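Local structure of aminofutalosine deaminase (Helicobacter pylori, 7LKK) at residues A[191-194]-A[198-201]; A[31-36]-A[400-405]; A[133-138]-A[144-149]. The protein catalyses the hydrolytic deamination of aminofutalosine in the menaquinone pathway, using a metal-dependent site in an amidohydrolase barrel. One frame throughout, in Å; residues are numbered along the deposited sequence.

Interaction 1: residues A[191-194]-A[198-201]. With MCF ((8R)-3-(5-S-methyl-5-thio-beta-D-ribofuranosyl)-3,6,7,8-tetrahydroimidazo[4,5-d][1,3]diazepin-8-ol), chain J.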
# COMPACT_ATOMS: atom_id res chain seq x y z
N LEU A 191 -7.92 24.31 -17.85
CA LEU A 191 -8.95 24.81 -16.95
C LEU A 191 -9.65 23.64 -16.27
O LEU A 191 -9.66 22.51 -16.77
CB LEU A 191 -9.98 25.66 -17.71
CG LEU A 191 -9.47 27.02 -18.17
CD1 LEU A 191 -10.26 27.52 -19.38
CD2 LEU A 191 -9.55 28.03 -17.03
N ALA A 192 -10.23 23.92 -15.11
CA ALA A 192 -10.91 22.88 -14.34
C ALA A 192 -12.16 23.44 -13.68
O ALA A 192 -12.16 24.57 -13.18
CB ALA A 192 -9.98 22.27 -13.28
N VAL A 193 -13.21 22.63 -13.68
CA VAL A 193 -14.40 22.85 -12.86
C VAL A 193 -14.27 21.94 -11.66
O VAL A 193 -14.08 20.73 -11.81
CB VAL A 193 -15.68 22.56 -13.65
CG1 VAL A 193 -16.91 22.76 -12.77
CG2 VAL A 193 -15.75 23.42 -14.91
N HIS A 194 -14.36 22.50 -10.45
CA HIS A 194 -14.02 21.72 -9.26
C HIS A 194 -14.91 20.49 -9.12
O HIS A 194 -14.42 19.35 -9.16
CB HIS A 194 -14.10 22.57 -8.00
CG HIS A 194 -13.81 21.79 -6.76
ND1 HIS A 194 -14.79 21.36 -5.90
CD2 HIS A 194 -12.64 21.32 -6.25
CE1 HIS A 194 -14.25 20.68 -4.91
NE2 HIS A 194 -12.94 20.64 -5.10
N SER A 198 -19.79 22.36 -5.92
CA SER A 198 -19.05 23.57 -5.60
C SER A 198 -19.05 24.62 -6.70
O SER A 198 -18.56 25.73 -6.46
CB SER A 198 -17.59 23.22 -5.27
OG SER A 198 -16.94 22.62 -6.37
N VAL A 199 -19.58 24.33 -7.89
CA VAL A 199 -19.57 25.27 -9.00
C VAL A 199 -20.99 25.44 -9.52
O VAL A 199 -21.61 24.46 -9.96
CB VAL A 199 -18.63 24.82 -10.14
CG1 VAL A 199 -18.71 25.81 -11.30
CG2 VAL A 199 -17.20 24.72 -9.64
N GLN A 200 -21.50 26.66 -9.46
CA GLN A 200 -22.81 26.97 -10.01
C GLN A 200 -22.81 26.73 -11.52
O GLN A 200 -21.78 26.89 -12.19
CB GLN A 200 -23.19 28.41 -9.68
CG GLN A 200 -24.64 28.78 -9.98
CD GLN A 200 -24.80 29.33 -11.38
OE1 GLN A 200 -23.86 29.86 -11.96
NE2 GLN A 200 -26.01 29.21 -11.93
N LYS A 201 -23.97 26.34 -12.05
CA LYS A 201 -24.04 25.83 -13.41
C LYS A 201 -23.57 26.85 -14.44
O LYS A 201 -22.76 26.55 -15.32
CB LYS A 201 -25.47 25.37 -13.73
CG LYS A 201 -25.63 24.75 -15.11
CD LYS A 201 -26.98 24.06 -15.25
CE LYS A 201 -27.02 23.16 -16.48
NZ LYS A 201 -26.29 23.75 -17.63
O8 MCF J . -9.36 15.82 -5.55
C8 MCF J . -9.04 15.82 -4.18
C7 MCF J . -10.22 15.42 -3.30
N6 MCF J . -11.47 15.84 -3.89
C5 MCF J . -11.62 17.20 -4.34
N4 MCF J . -10.60 18.24 -4.28
C10 MCF J . -9.21 18.30 -3.76
C9 MCF J . -8.43 17.16 -3.72
N1 MCF J . -7.25 17.51 -3.22
C2 MCF J . -7.24 18.81 -2.97
N3 MCF J . -8.44 19.30 -3.31
C1S MCF J . -8.81 20.74 -3.15
C2S MCF J . -9.59 21.32 -4.35
O2S MCF J . -8.73 21.73 -5.33
O4S MCF J . -9.61 20.87 -2.16
C4S MCF J . -10.47 22.21 -2.47
C3S MCF J . -10.29 22.52 -3.72
O3S MCF J . -9.41 23.74 -3.82
C5S MCF J . -11.94 21.93 -2.20
S5S MCF J . -12.76 23.47 -1.67
C6S MCF J . -14.55 23.29 -1.90
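His194 and Ser198 meet where strand 187-193 gives way to a loop, and the imidazole of the histidine spans the gap between that loop and the bound inhibitor. At its base, His194 CB lies 3.3 Å from Ser198 OG, and farther off, at 4.1 Å, from Val199 CG2, the methyl that also approaches the backbone N of the same histidine. CG stands anti to the backbone N (chi1 178°), which carries the ring onward beyond the end of the strand, toward the inhibitor. ND1 then takes the serine at the ring edge, in the imidazole plane: His194 ND1 and Ser198 OG are a short 2.5 Å apart and hydrogen-bonded, with either possible as donor. This is the C-terminal end of a strand in the TIM-barrel fold of the amidohydrolases, the end where the metal ligands His81 and His221 also gather, and the His194 ring meets that of His221. On the inhibitor side, His194 CD2 touches the ribose at MCF C2S, 3.6 Å away. At the far end, His194 NE2 lies 3.3 Å from MCF C5S and gives a weak 3.5 Å hydrogen bond to MCF N4. Behind the histidine, Val193 CG1 packs against Val199 CG2 at 3.7 Å, the two valine side chains crossing at a slant. Ala204 of helix 201-213 touches both valines, and Val199 also rests on Phe159 of the adjacent strand.

Interaction 2: residues A[31-36]-A[400-405]; sequences CEVLED and QAILQF
Ile402 reaches out from the first turn of helix 401-408 and places its terminal methyl between Cys31 and Val33. This is the tight part of the contact: Ile402 CD1 lies 3.5 Å from Cys31 SG and 3.7 Å from Val33 CG2. The methylene behind it takes part as well, with Ile402 CG1 3.9 Å from Val33 CG2, the same valine methyl. CG1 of the isoleucine stands anti to its carbonyl carbon (chi1 -72°), and an extended second torsion (164°) carries CD1 to Cys31 and Val33, so the length of the side chain rather than its CG2 branch does the touching. The sulfur is held here by apolar contact.

Packing slackens toward the start of the helix. Val33 CG1, the other branch of the valine, comes only within 4.3 Å of Ala401 CB, whose short side chain extends no further. Val33 itself is partly exposed, Glu32 points away from the helix, and Glu35 at the corner of the chain is exposed. Polar groups thus lie beside the apolar patch rather than within it. On another side of the helix, Gln404 NE2 donates to Gln400 OE1 at 3.1 Å, in the carbonyl plane of the acceptor, joining two side chains one turn apart; Gln400 NE2 in turn bonds to the backbone O of Tyr93 of the second subunit.

The helix is therefore held between the dimer partner and strand 33-34. Phe25 of strand 23-25, the antiparallel neighbour of 33-34, packs on Val33, Ala401 and Ile402, while Leu361 of helix 353-364 closes over both Cys31 and Ile402.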
# COMPACT_ATOMS: atom_id res chain seq x y z
N CYS A 31 0.98 -3.55 -24.28
CA CYS A 31 1.90 -3.63 -23.14
C CYS A 31 3.06 -4.57 -23.45
O CYS A 31 3.38 -5.48 -22.67
CB CYS A 31 1.16 -4.04 -21.86
SG CYS A 31 1.79 -3.25 -20.38
N GLU A 32 3.69 -4.35 -24.60
CA GLU A 32 4.77 -5.21 -25.06
C GLU A 32 5.99 -5.11 -24.16
O GLU A 32 6.38 -4.02 -23.72
CB GLU A 32 5.15 -4.83 -26.49
CG GLU A 32 5.45 -6.00 -27.40
CD GLU A 32 5.51 -5.59 -28.85
OE1 GLU A 32 4.60 -4.87 -29.30
OE2 GLU A 32 6.48 -5.98 -29.55
N VAL A 33 6.60 -6.26 -23.87
CA VAL A 33 7.84 -6.35 -23.11
C VAL A 33 8.89 -6.96 -24.01
O VAL A 33 8.68 -8.04 -24.57
CB VAL A 33 7.67 -7.17 -21.82
CG1 VAL A 33 9.00 -7.31 -21.11
CG2 VAL A 33 6.64 -6.51 -20.90
N LEU A 34 10.03 -6.29 -24.14
CA LEU A 34 11.10 -6.71 -25.02
C LEU A 34 12.39 -6.87 -24.23
O LEU A 34 12.66 -6.10 -23.30
CB LEU A 34 11.30 -5.72 -26.17
CG LEU A 34 10.09 -5.60 -27.10
CD1 LEU A 34 10.24 -4.40 -28.04
CD2 LEU A 34 9.90 -6.88 -27.89
N GLU A 35 13.18 -7.87 -24.60
CA GLU A 35 14.42 -8.19 -23.90
C GLU A 35 15.61 -7.68 -24.70
O GLU A 35 15.66 -7.82 -25.92
CB GLU A 35 14.54 -9.70 -23.67
CG GLU A 35 13.41 -10.27 -22.83
CD GLU A 35 13.56 -11.76 -22.58
OE1 GLU A 35 14.04 -12.48 -23.48
OE2 GLU A 35 13.19 -12.22 -21.47
N ASP A 36 16.58 -7.09 -23.99
CA ASP A 36 17.83 -6.60 -24.57
C ASP A 36 17.57 -5.65 -25.74
O ASP A 36 18.25 -5.70 -26.76
CB ASP A 36 18.72 -7.76 -25.01
CG ASP A 36 19.19 -8.61 -23.84
OD1 ASP A 36 19.33 -8.06 -22.73
OD2 ASP A 36 19.41 -9.82 -24.03
N GLN A 400 6.69 -11.96 -15.68
CA GLN A 400 6.65 -11.34 -14.37
C GLN A 400 7.22 -9.92 -14.37
O GLN A 400 7.13 -9.24 -13.34
CB GLN A 400 7.44 -12.18 -13.35
CG GLN A 400 6.81 -13.53 -13.02
CD GLN A 400 5.75 -13.42 -11.94
OE1 GLN A 400 5.94 -12.76 -10.92
NE2 GLN A 400 4.62 -14.08 -12.16
N ALA A 401 7.77 -9.46 -15.50
CA ALA A 401 8.57 -8.24 -15.52
C ALA A 401 7.77 -7.03 -15.06
O ALA A 401 8.25 -6.23 -14.25
CB ALA A 401 9.13 -8.01 -16.92
N ILE A 402 6.55 -6.87 -15.57
CA ILE A 402 5.76 -5.69 -15.26
C ILE A 402 5.36 -5.67 -13.79
O ILE A 402 5.45 -4.63 -13.12
CB ILE A 402 4.53 -5.61 -16.18
CG1 ILE A 402 4.95 -5.23 -17.60
CG2 ILE A 402 3.51 -4.61 -15.64
CD1 ILE A 402 3.88 -5.51 -18.64
N LEU A 403 4.90 -6.81 -13.26
CA LEU A 403 4.50 -6.87 -11.86
C LEU A 403 5.69 -6.69 -10.93
O LEU A 403 5.62 -5.91 -9.97
CB LEU A 403 3.78 -8.18 -11.58
CG LEU A 403 3.48 -8.48 -10.10
CD1 LEU A 403 2.61 -7.39 -9.49
CD2 LEU A 403 2.82 -9.84 -9.95
N GLN A 404 6.79 -7.40 -11.19
CA GLN A 404 7.98 -7.27 -10.35
C GLN A 404 8.53 -5.85 -10.39
O GLN A 404 9.02 -5.33 -9.38
CB GLN A 404 9.05 -8.27 -10.77
CG GLN A 404 8.64 -9.73 -10.65
CD GLN A 404 8.57 -10.22 -9.22
OE1 GLN A 404 9.10 -9.59 -8.30
NE2 GLN A 404 7.92 -11.36 -9.02
N PHE A 405 8.46 -5.20 -11.56
CA PHE A 405 8.87 -3.80 -11.66
C PHE A 405 8.03 -2.93 -10.73
O PHE A 405 8.57 -2.12 -9.96
CB PHE A 405 8.75 -3.32 -13.10
CG PHE A 405 8.86 -1.83 -13.25
CD1 PHE A 405 10.10 -1.22 -13.31
CD2 PHE A 405 7.73 -1.03 -13.31
CE1 PHE A 405 10.21 0.16 -13.44
CE2 PHE A 405 7.83 0.34 -13.43
CZ PHE A 405 9.08 0.93 -13.50

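Interaction 3: residues A[133-138]-A[144-149]. With MCF ((8R)-3-(5-S-methyl-5-thio-beta-D-ribofuranosyl)-3,6,7,8-tetrahydroimidazo[4,5-d][1,3]diazepin-8-ol), chain J; EDO (1,2-ethanediol), chain F.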
# COMPACT_ATOMS: atom_id res chain seq x y z
N VAL A 133 3.14 16.12 -15.49
CA VAL A 133 2.18 16.27 -14.40
C VAL A 133 0.97 17.06 -14.88
O VAL A 133 1.11 18.04 -15.62
CB VAL A 133 2.81 16.94 -13.16
CG1 VAL A 133 3.81 16.00 -12.49
CG2 VAL A 133 3.48 18.26 -13.54
N GLY A 134 -0.22 16.62 -14.47
CA GLY A 134 -1.41 17.43 -14.55
C GLY A 134 -1.66 18.10 -13.22
O GLY A 134 -2.14 17.46 -12.28
N ALA A 135 -1.32 19.38 -13.11
CA ALA A 135 -1.34 20.10 -11.84
C ALA A 135 -2.61 20.92 -11.72
O ALA A 135 -2.83 21.86 -12.50
CB ALA A 135 -0.11 21.00 -11.72
N ILE A 136 -3.45 20.58 -10.75
CA ILE A 136 -4.63 21.37 -10.43
C ILE A 136 -4.21 22.54 -9.56
O ILE A 136 -3.54 22.36 -8.53
CB ILE A 136 -5.70 20.51 -9.74
CG1 ILE A 136 -6.06 19.30 -10.60
CG2 ILE A 136 -6.93 21.35 -9.44
CD1 ILE A 136 -7.11 19.58 -11.65
N SER A 137 -4.61 23.75 -9.96
CA SER A 137 -4.16 24.96 -9.28
C SER A 137 -5.33 25.92 -9.11
O SER A 137 -6.08 26.17 -10.06
CB SER A 137 -3.04 25.64 -10.07
OG SER A 137 -2.53 26.76 -9.37
N ASN A 138 -5.47 26.46 -7.90
CA ASN A 138 -6.47 27.48 -7.61
C ASN A 138 -5.91 28.89 -7.61
O ASN A 138 -6.66 29.84 -7.84
CB ASN A 138 -7.13 27.20 -6.25
CG ASN A 138 -7.85 25.87 -6.21
OD1 ASN A 138 -7.57 25.03 -5.37
ND2 ASN A 138 -8.79 25.68 -7.13
N ASN A 144 5.48 28.87 -10.73
CA ASN A 144 6.86 29.33 -10.89
C ASN A 144 7.86 28.19 -10.72
O ASN A 144 8.76 28.01 -11.54
CB ASN A 144 7.15 30.46 -9.90
CG ASN A 144 6.57 31.79 -10.34
OD1 ASN A 144 6.19 31.95 -11.50
ND2 ASN A 144 6.51 32.74 -9.42
N LEU A 145 7.71 27.41 -9.65
CA LEU A 145 8.62 26.30 -9.42
C LEU A 145 8.49 25.24 -10.51
O LEU A 145 9.49 24.66 -10.94
CB LEU A 145 8.36 25.69 -8.04
CG LEU A 145 8.76 26.57 -6.86
CD1 LEU A 145 8.33 25.95 -5.55
CD2 LEU A 145 10.26 26.83 -6.88
N LEU A 146 7.27 24.99 -10.98
CA LEU A 146 7.06 24.05 -12.07
C LEU A 146 7.81 24.48 -13.33
O LEU A 146 8.43 23.65 -14.00
CB LEU A 146 5.56 23.91 -12.37
CG LEU A 146 4.75 22.97 -11.47
CD1 LEU A 146 3.29 22.95 -11.91
CD2 LEU A 146 5.34 21.56 -11.49
N LYS A 147 7.73 25.77 -13.68
CA LYS A 147 8.36 26.24 -14.91
C LYS A 147 9.87 26.02 -14.91
O LYS A 147 10.43 25.59 -15.93
CB LYS A 147 8.03 27.71 -15.14
CG LYS A 147 6.61 27.96 -15.62
CD LYS A 147 6.49 29.29 -16.35
CE LYS A 147 7.44 29.36 -17.53
NZ LYS A 147 7.11 30.47 -18.46
N GLU A 148 10.55 26.31 -13.80
CA GLU A 148 11.99 26.08 -13.77
C GLU A 148 12.35 24.65 -13.37
O GLU A 148 13.53 24.36 -13.15
CB GLU A 148 12.72 27.09 -12.88
CG GLU A 148 11.98 27.65 -11.69
CD GLU A 148 12.87 28.62 -10.92
OE1 GLU A 148 13.83 28.16 -10.28
OE2 GLU A 148 12.61 29.84 -10.99
N SER A 149 11.37 23.77 -13.25
CA SER A 149 11.65 22.35 -13.15
C SER A 149 11.70 21.74 -14.55
O SER A 149 11.16 22.31 -15.50
CB SER A 149 10.58 21.66 -12.31
OG SER A 149 9.43 21.39 -13.08
O8 MCF J . -9.36 15.82 -5.55
C8 MCF J . -9.04 15.82 -4.18
C7 MCF J . -10.22 15.42 -3.30
N6 MCF J . -11.47 15.84 -3.89
C5 MCF J . -11.62 17.20 -4.34
N4 MCF J . -10.60 18.24 -4.28
C10 MCF J . -9.21 18.30 -3.76
C9 MCF J . -8.43 17.16 -3.72
N1 MCF J . -7.25 17.51 -3.22
C2 MCF J . -7.24 18.81 -2.97
N3 MCF J . -8.44 19.30 -3.31
C1S MCF J . -8.81 20.74 -3.15
C2S MCF J . -9.59 21.32 -4.35
O2S MCF J . -8.73 21.73 -5.33
O4S MCF J . -9.61 20.87 -2.16
C4S MCF J . -10.47 22.21 -2.47
C3S MCF J . -10.29 22.52 -3.72
O3S MCF J . -9.41 23.74 -3.82
C5S MCF J . -11.94 21.93 -2.20
S5S MCF J . -12.76 23.47 -1.67
C6S MCF J . -14.55 23.29 -1.90
C1 EDO F . -7.76 26.86 -1.78
O1 EDO F . -6.93 25.86 -2.40
C2 EDO F . -9.21 26.66 -2.20
O2 EDO F . -9.79 25.56 -1.48
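Leu146 points its forked end from helix 143-147 at strand 130-137, one methyl for each of two residues there. Leu146 CD1, which continues the side chain in extended form (chi2 180°), meets Ala135 CB at 3.9 Å. Leu146 CD2 turns toward the start of the strand segment and comes more loosely to Val133 CG2, 4.3 Å away. Ala135 and Val133 both direct their side chains at the helix; the strand alternation leaves Gly134 between them and sends Ile136 the other way, onto His81 and onto Phe156 and Glu158 of the next strand. The fork thus spans the two side chains on the helix-facing side of the strand. Phe82 lies against both Leu146 and Ala135, and Val155 adds a further apolar neighbour to the leucine. Strand, helix and strand 152-159 form one beta-alpha-beta unit of the TIM barrel.

The ends of the two segments are polar. Past the helix, the chain turns back on the carbonyl of Leu146, with Ser149 N hydrogen-bonded to Leu146 O at 3.0 Å. Past the strand, Asn138 faces the ligand pocket. Its OD1 accepts from the ribose hydroxyl, with MCF O3S 2.7 Å from Asn138 OD1, and also from a 1,2-ethanediol, probably left from crystallisation, whose O1 is 3.1 Å from Asn138 OD1.

The contact between strand and helix is itself purely apolar, made by methyl groups alone. Chemistry of another kind governs Asn138, whose amide is fixed in its rotation: ND2 donates to Glu158 OE1, which itself bonds to the inhibitor, and this turns OD1 to the ribose hydroxyl as its acceptor.

How the interactions relate
All three contacts are largely buried, but they serve different places in the fold. Interactions 1 and 3 belong to the catalytic barrel: each pairs a barrel strand with the segment that follows it, in each the residue just after the strand (His194, Asn138) touches the same inhibitor, and they meet where Ala192 packs on Ile136. Both combine apolar contacts with polar groups at the strand's end, though in interaction 1 a hydrogen bond joins the segments and in interaction 3 only methyls do. Interaction 2, its centre about 40 Å from that of interaction 1, is wholly apolar, joins parts of the chain far apart in sequence, and borders both solvent and the second subunit.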